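Local coordinates for protein intimin (Escherichia coli, PDB 1F00) that probably mediates adhesion of enteropathogenic bacteria to host cells by binding a receptor through the C-type lectin-like domain at its C-terminal end, at residues Thr238-Trp242 against Asn275-Thr279; Pro188-Arg193 against Tyr233-Ile239. One frame throughout, in Å; residues are numbered along the deposited sequence.

Contact 1. Residues Thr238-Trp242 against Asn275-Thr279; sequences TIISW and NAYAT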
loop_
_atom_site.group_PDB
_atom_site.type_symbol
_atom_site.label_atom_id
_atom_site.label_comp_id
_atom_site.label_asym_id
_atom_site.label_seq_id
_atom_site.Cartn_x
_atom_site.Cartn_y
_atom_site.Cartn_z
ATOM N N THR A 238 7.765 -27.153 -13.008
ATOM C CA THR A 238 6.724 -28.021 -12.475
ATOM C C THR A 238 6.748 -28.082 -10.960
ATOM O O THR A 238 7.801 -28.262 -10.354
ATOM C CB THR A 238 6.851 -29.474 -12.997
ATOM O OG1 THR A 238 5.886 -30.301 -12.332
ATOM C CG2 THR A 238 8.247 -30.028 -12.724
ATOM N N ILE A 239 5.582 -27.909 -10.352
ATOM C CA ILE A 239 5.469 -28.009 -8.909
ATOM C C ILE A 239 4.385 -29.039 -8.625
ATOM O O ILE A 239 3.400 -28.772 -7.930
ATOM C CB ILE A 239 5.127 -26.657 -8.247
ATOM C CG1 ILE A 239 6.243 -25.649 -8.544
ATOM C CG2 ILE A 239 5.013 -26.832 -6.729
ATOM C CD1 ILE A 239 6.077 -24.295 -7.853
ATOM N N ILE A 240 4.571 -30.217 -9.213
ATOM C CA ILE A 240 3.653 -31.333 -9.026
ATOM C C ILE A 240 3.738 -31.695 -7.541
ATOM O O ILE A 240 4.822 -31.967 -7.021
ATOM C CB ILE A 240 4.067 -32.530 -9.929
ATOM C CG1 ILE A 240 3.164 -33.736 -9.658
ATOM C CG2 ILE A 240 5.539 -32.877 -9.712
ATOM C CD1 ILE A 240 3.429 -34.910 -10.593
ATOM N N SER A 241 2.593 -31.691 -6.861
ATOM C CA SER A 241 2.551 -31.954 -5.426
ATOM C C SER A 241 1.570 -33.041 -5.001
ATOM O O SER A 241 0.474 -33.150 -5.543
ATOM C CB SER A 241 2.188 -30.660 -4.688
ATOM O OG SER A 241 2.869 -29.548 -5.244
ATOM N N TRP A 242 1.968 -33.825 -4.005
ATOM C CA TRP A 242 1.135 -34.903 -3.476
ATOM C C TRP A 242 -0.117 -34.345 -2.799
ATOM O O TRP A 242 -0.083 -33.247 -2.241
ATOM C CB TRP A 242 1.889 -35.690 -2.401
ATOM C CG TRP A 242 3.133 -36.405 -2.823
ATOM C CD1 TRP A 242 4.417 -36.075 -2.501
ATOM C CD2 TRP A 242 3.205 -37.625 -3.569
ATOM N NE1 TRP A 242 5.287 -37.020 -2.993
ATOM C CE2 TRP A 242 4.569 -37.984 -3.650
ATOM C CE3 TRP A 242 2.248 -38.453 -4.171
ATOM C CZ2 TRP A 242 5.003 -39.139 -4.311
ATOM C CZ3 TRP A 242 2.681 -39.606 -4.831
ATOM C CH2 TRP A 242 4.049 -39.935 -4.892
ATOM N N ASN A 275 7.944 -39.205 -6.703
ATOM C CA ASN A 275 7.253 -38.708 -7.885
ATOM C C ASN A 275 6.704 -37.286 -7.776
ATOM O O ASN A 275 6.240 -36.725 -8.766
ATOM C CB ASN A 275 6.107 -39.667 -8.228
ATOM C CG ASN A 275 6.598 -40.978 -8.821
ATOM O OD1 ASN A 275 5.992 -42.038 -8.624
ATOM N ND2 ASN A 275 7.695 -40.908 -9.568
ATOM N N ALA A 276 6.754 -36.695 -6.590
ATOM C CA ALA A 276 6.229 -35.346 -6.435
ATOM C C ALA A 276 6.884 -34.570 -5.310
ATOM O O ALA A 276 7.638 -35.127 -4.517
ATOM C CB ALA A 276 4.716 -35.407 -6.213
ATOM N N TYR A 277 6.594 -33.272 -5.263
ATOM C CA TYR A 277 7.127 -32.397 -4.230
ATOM C C TYR A 277 6.187 -32.387 -3.038
ATOM O O TYR A 277 4.998 -32.674 -3.175
ATOM C CB TYR A 277 7.272 -30.970 -4.757
ATOM C CG TYR A 277 8.332 -30.830 -5.809
ATOM C CD1 TYR A 277 8.008 -30.851 -7.166
ATOM C CD2 TYR A 277 9.676 -30.716 -5.452
ATOM C CE1 TYR A 277 9.001 -30.760 -8.143
ATOM C CE2 TYR A 277 10.677 -30.632 -6.419
ATOM C CZ TYR A 277 10.331 -30.654 -7.759
ATOM O OH TYR A 277 11.318 -30.574 -8.712
ATOM N N ALA A 278 6.729 -32.069 -1.866
ATOM C CA ALA A 278 5.920 -31.995 -0.672
ATOM C C ALA A 278 5.476 -30.546 -0.530
ATOM O O ALA A 278 6.299 -29.648 -0.326
ATOM C CB ALA A 278 6.724 -32.426 0.552
ATOM N N THR A 279 4.178 -30.318 -0.688
ATOM C CA THR A 279 3.618 -28.986 -0.537
ATOM C C THR A 279 2.741 -29.056 0.700
ATOM O O THR A 279 1.795 -29.838 0.763
ATOM C CB THR A 279 2.789 -28.557 -1.772
ATOM O OG1 THR A 279 3.678 -28.261 -2.855
ATOM C CG2 THR A 279 1.967 -27.307 -1.461
HETATM O O HOH W 1 11.113 -28.694 -10.877
HETATM O O HOH W 2 2.212 -32.049 -1.173
#

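Contact 2. Residues Pro188-Arg193 against Tyr233-Ile239; sequences PNMSKR and YKSSQTI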
loop_
_atom_site.group_PDB
_atom_site.type_symbol
_atom_site.label_atom_id
_atom_site.label_comp_id
_atom_site.label_asym_id
_atom_site.label_seq_id
_atom_site.Cartn_x
_atom_site.Cartn_y
_atom_site.Cartn_z
ATOM N N PRO A 188 5.324 -24.916 -0.747
ATOM C CA PRO A 188 5.933 -25.950 -1.594
ATOM C C PRO A 188 7.411 -26.090 -1.218
ATOM O O PRO A 188 8.110 -25.086 -1.046
ATOM C CB PRO A 188 5.782 -25.389 -3.012
ATOM C CG PRO A 188 4.676 -24.377 -2.899
ATOM C CD PRO A 188 4.936 -23.749 -1.554
ATOM N N ASN A 189 7.881 -27.323 -1.078
ATOM C CA ASN A 189 9.281 -27.572 -0.749
ATOM C C ASN A 189 9.941 -28.025 -2.062
ATOM O O ASN A 189 9.909 -29.201 -2.421
ATOM C CB ASN A 189 9.363 -28.643 0.346
ATOM C CG ASN A 189 8.726 -28.179 1.663
ATOM O OD1 ASN A 189 9.329 -27.409 2.420
ATOM N ND2 ASN A 189 7.495 -28.632 1.929
ATOM N N MET A 190 10.544 -27.069 -2.766
ATOM C CA MET A 190 11.148 -27.315 -4.075
ATOM C C MET A 190 12.560 -27.896 -4.191
ATOM O O MET A 190 13.044 -28.099 -5.307
ATOM C CB MET A 190 11.102 -26.016 -4.891
ATOM C CG MET A 190 9.721 -25.388 -4.984
ATOM S SD MET A 190 8.462 -26.606 -5.394
ATOM C CE MET A 190 9.075 -27.224 -6.996
ATOM N N SER A 191 13.225 -28.173 -3.076
ATOM C CA SER A 191 14.590 -28.691 -3.150
ATOM C C SER A 191 14.719 -30.128 -3.661
ATOM O O SER A 191 15.779 -30.526 -4.158
ATOM C CB SER A 191 15.271 -28.565 -1.783
ATOM O OG SER A 191 14.587 -29.318 -0.797
ATOM N N LYS A 192 13.644 -30.903 -3.561
ATOM C CA LYS A 192 13.684 -32.294 -4.000
ATOM C C LYS A 192 12.315 -32.957 -4.013
ATOM O O LYS A 192 11.453 -32.631 -3.197
ATOM C CB LYS A 192 14.582 -33.094 -3.058
ATOM C CG LYS A 192 14.127 -33.013 -1.596
ATOM C CD LYS A 192 15.036 -33.793 -0.660
ATOM C CE LYS A 192 14.654 -33.554 0.798
ATOM N NZ LYS A 192 15.529 -34.334 1.718
ATOM N N ARG A 193 12.115 -33.890 -4.940
ATOM C CA ARG A 193 10.863 -34.635 -4.976
ATOM C C ARG A 193 11.045 -35.709 -3.908
ATOM O O ARG A 193 12.167 -36.173 -3.667
ATOM C CB ARG A 193 10.635 -35.282 -6.340
ATOM C CG ARG A 193 10.275 -34.295 -7.439
ATOM C CD ARG A 193 9.984 -35.023 -8.742
ATOM N NE ARG A 193 9.733 -34.110 -9.855
ATOM C CZ ARG A 193 10.610 -33.219 -10.310
ATOM N NH1 ARG A 193 11.807 -33.112 -9.746
ATOM N NH2 ARG A 193 10.296 -32.439 -11.337
ATOM N N TYR A 233 9.699 -18.929 -7.020
ATOM C CA TYR A 233 9.588 -20.212 -7.721
ATOM C C TYR A 233 9.926 -20.124 -9.213
ATOM O O TYR A 233 9.654 -21.060 -9.969
ATOM C CB TYR A 233 8.163 -20.776 -7.589
ATOM C CG TYR A 233 7.601 -20.789 -6.180
ATOM C CD1 TYR A 233 6.886 -19.699 -5.682
ATOM C CD2 TYR A 233 7.769 -21.900 -5.352
ATOM C CE1 TYR A 233 6.346 -19.714 -4.388
ATOM C CE2 TYR A 233 7.239 -21.928 -4.058
ATOM C CZ TYR A 233 6.528 -20.830 -3.584
ATOM O OH TYR A 233 6.012 -20.852 -2.306
ATOM N N LYS A 234 10.534 -19.026 -9.640
ATOM C CA LYS A 234 10.822 -18.868 -11.063
ATOM C C LYS A 234 11.628 -19.989 -11.715
ATOM O O LYS A 234 11.488 -20.223 -12.913
ATOM C CB LYS A 234 11.493 -17.515 -11.331
ATOM C CG LYS A 234 12.886 -17.346 -10.768
ATOM C CD LYS A 234 13.457 -15.993 -11.192
ATOM C CE LYS A 234 14.880 -15.799 -10.700
ATOM N NZ LYS A 234 15.414 -14.457 -11.075
ATOM N N SER A 235 12.441 -20.704 -10.941
ATOM C CA SER A 235 13.250 -21.781 -11.511
ATOM C C SER A 235 12.501 -23.099 -11.740
ATOM O O SER A 235 13.054 -24.020 -12.332
ATOM C CB SER A 235 14.473 -22.059 -10.628
ATOM O OG SER A 235 14.089 -22.655 -9.397
ATOM N N SER A 236 11.257 -23.199 -11.277
ATOM C CA SER A 236 10.493 -24.435 -11.446
ATOM C C SER A 236 9.561 -24.429 -12.643
ATOM O O SER A 236 8.792 -23.489 -12.836
ATOM C CB SER A 236 9.657 -24.734 -10.191
ATOM O OG SER A 236 10.474 -25.074 -9.093
ATOM N N GLN A 237 9.633 -25.486 -13.442
ATOM C CA GLN A 237 8.755 -25.620 -14.595
ATOM C C GLN A 237 7.601 -26.511 -14.160
ATOM O O GLN A 237 6.590 -26.619 -14.847
ATOM C CB GLN A 237 9.485 -26.254 -15.786
ATOM C CG GLN A 237 10.558 -25.367 -16.396
ATOM C CD GLN A 237 11.815 -25.285 -15.544
ATOM O OE1 GLN A 237 12.704 -24.471 -15.810
ATOM N NE2 GLN A 237 11.901 -26.134 -14.524
ATOM N N THR A 238 7.765 -27.153 -13.008
ATOM C CA THR A 238 6.724 -28.021 -12.475
ATOM C C THR A 238 6.748 -28.082 -10.960
ATOM O O THR A 238 7.801 -28.262 -10.354
ATOM C CB THR A 238 6.851 -29.474 -12.997
ATOM O OG1 THR A 238 5.886 -30.301 -12.332
ATOM C CG2 THR A 238 8.247 -30.028 -12.724
ATOM N N ILE A 239 5.582 -27.909 -10.352
ATOM C CA ILE A 239 5.469 -28.009 -8.909
ATOM C C ILE A 239 4.385 -29.039 -8.625
ATOM O O ILE A 239 3.400 -28.772 -7.930
ATOM C CB ILE A 239 5.127 -26.657 -8.247
ATOM C CG1 ILE A 239 6.243 -25.649 -8.544
ATOM C CG2 ILE A 239 5.013 -26.832 -6.729
ATOM C CD1 ILE A 239 6.077 -24.295 -7.853
#

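Contact 1. Residues Thr238-Trp242 against Asn275-Thr279
Over one face of the W242 indole sits the methyl of A276: its CB lies 3.5 Å from the centroid of the five-membered ring and almost straight above it, a CH-pi contact. The six-membered ring reaches on to N275, where CH2 of W242 approaches CB of N275. The Y277 phenol is met at its edge, near the ring plane, by O of I240, while CG2 of I240 packs on CD1 of Y277 from a side chain crossing the ring's at about a right angle. The indole N-H is held from outside, NE1 of W242 bonding to O of V194.

Strands 240-242 and 276-279 belong to different sheets of the C-type lectin-like domain, and their axes cross at 64°. Accordingly they share a single bridge, S241 with Y277. N of Y277 gives a nearly straight bond (170°) to O of I240, 2.8 Å long and in the carbonyl plane; the return bond from N of W242 to O of Y277 is weak at 3.3 Å.

Beside the bridge two hydroxyls form a relay: OG1 of T279 donates to OG of S241 over 2.8 Å, and OG of S241 donates to O of I239, approaching from above that carbonyl plane. The S241 torsion (chi1 -42°) keeps OG beside its own backbone N, where it can serve both neighbours. One water, 2.7 Å from N of T279, accepts from that amide and lies 2.8 Å from O of W242, to which it probably donates; another lies 2.9 Å from OH of Y277 and bonds weakly to O of T238.

Contact 2. Residues Pro188-Arg193 against Tyr233-Ile239
M190 leaves its backbone with CG beside the N and then bends twice (chi2 -47°, chi3 -59°), curling its thioether so that SD and CE settle on I239, the side chains crossing at about a right angle. Y233, with CG set beside its backbone N (chi1 -49°), lays its ring against P188 and M190. This is side-chain packing within the C-type lectin-like domain: P188 and M190 of strand 184-190 pack against the irregular loop that leads from helix 214-224 to strand 240-242.

CE of M190 lies 3.6 Å from CG1 of I239, and SD is 3.7 Å from CG2 of the same residue. The methionine CG comes to the edge of the Y233 ring, near its plane. P188 crosses the tyrosine side chain at about a right angle, with its CG 3.7 Å from CE2 of Y233, and its CB also meets CG2 of I239. L120 touches both P188 and Y233, whose OH bonds to O of Q121. A type I turn from Y233 to S236, closed by N of S236 on O of Y233, folds the loop back to M190, whose CE then lies 3.3 Å from OG of S236. At the exposed margin the extended R193 chain reaches across T238, NH2 standing 3.5 Å from CG2 of T238.

Overall arrangement
Both contacts lie in the C-type lectin-like domain near the C-terminal end of this elongated chain, their centres about 8 Å apart. Along the chain the order is 188-193, 233-239, 238-242 and 275-279, with T238 and I239 common to both. Strands 184-190 and 276-281 are neighbours in one sheet, whereas 240-242 edges another, the antiparallel sheet with 254-259 and 263-270. Contact 1 therefore joins the two sheets, and contact 2 lays the preceding loop on the first. N189 and A278 tie them together through a probable ND2-to-O hydrogen bond. Strand 118-120, parallel to 184-190 on its other side, completes that three-stranded sheet.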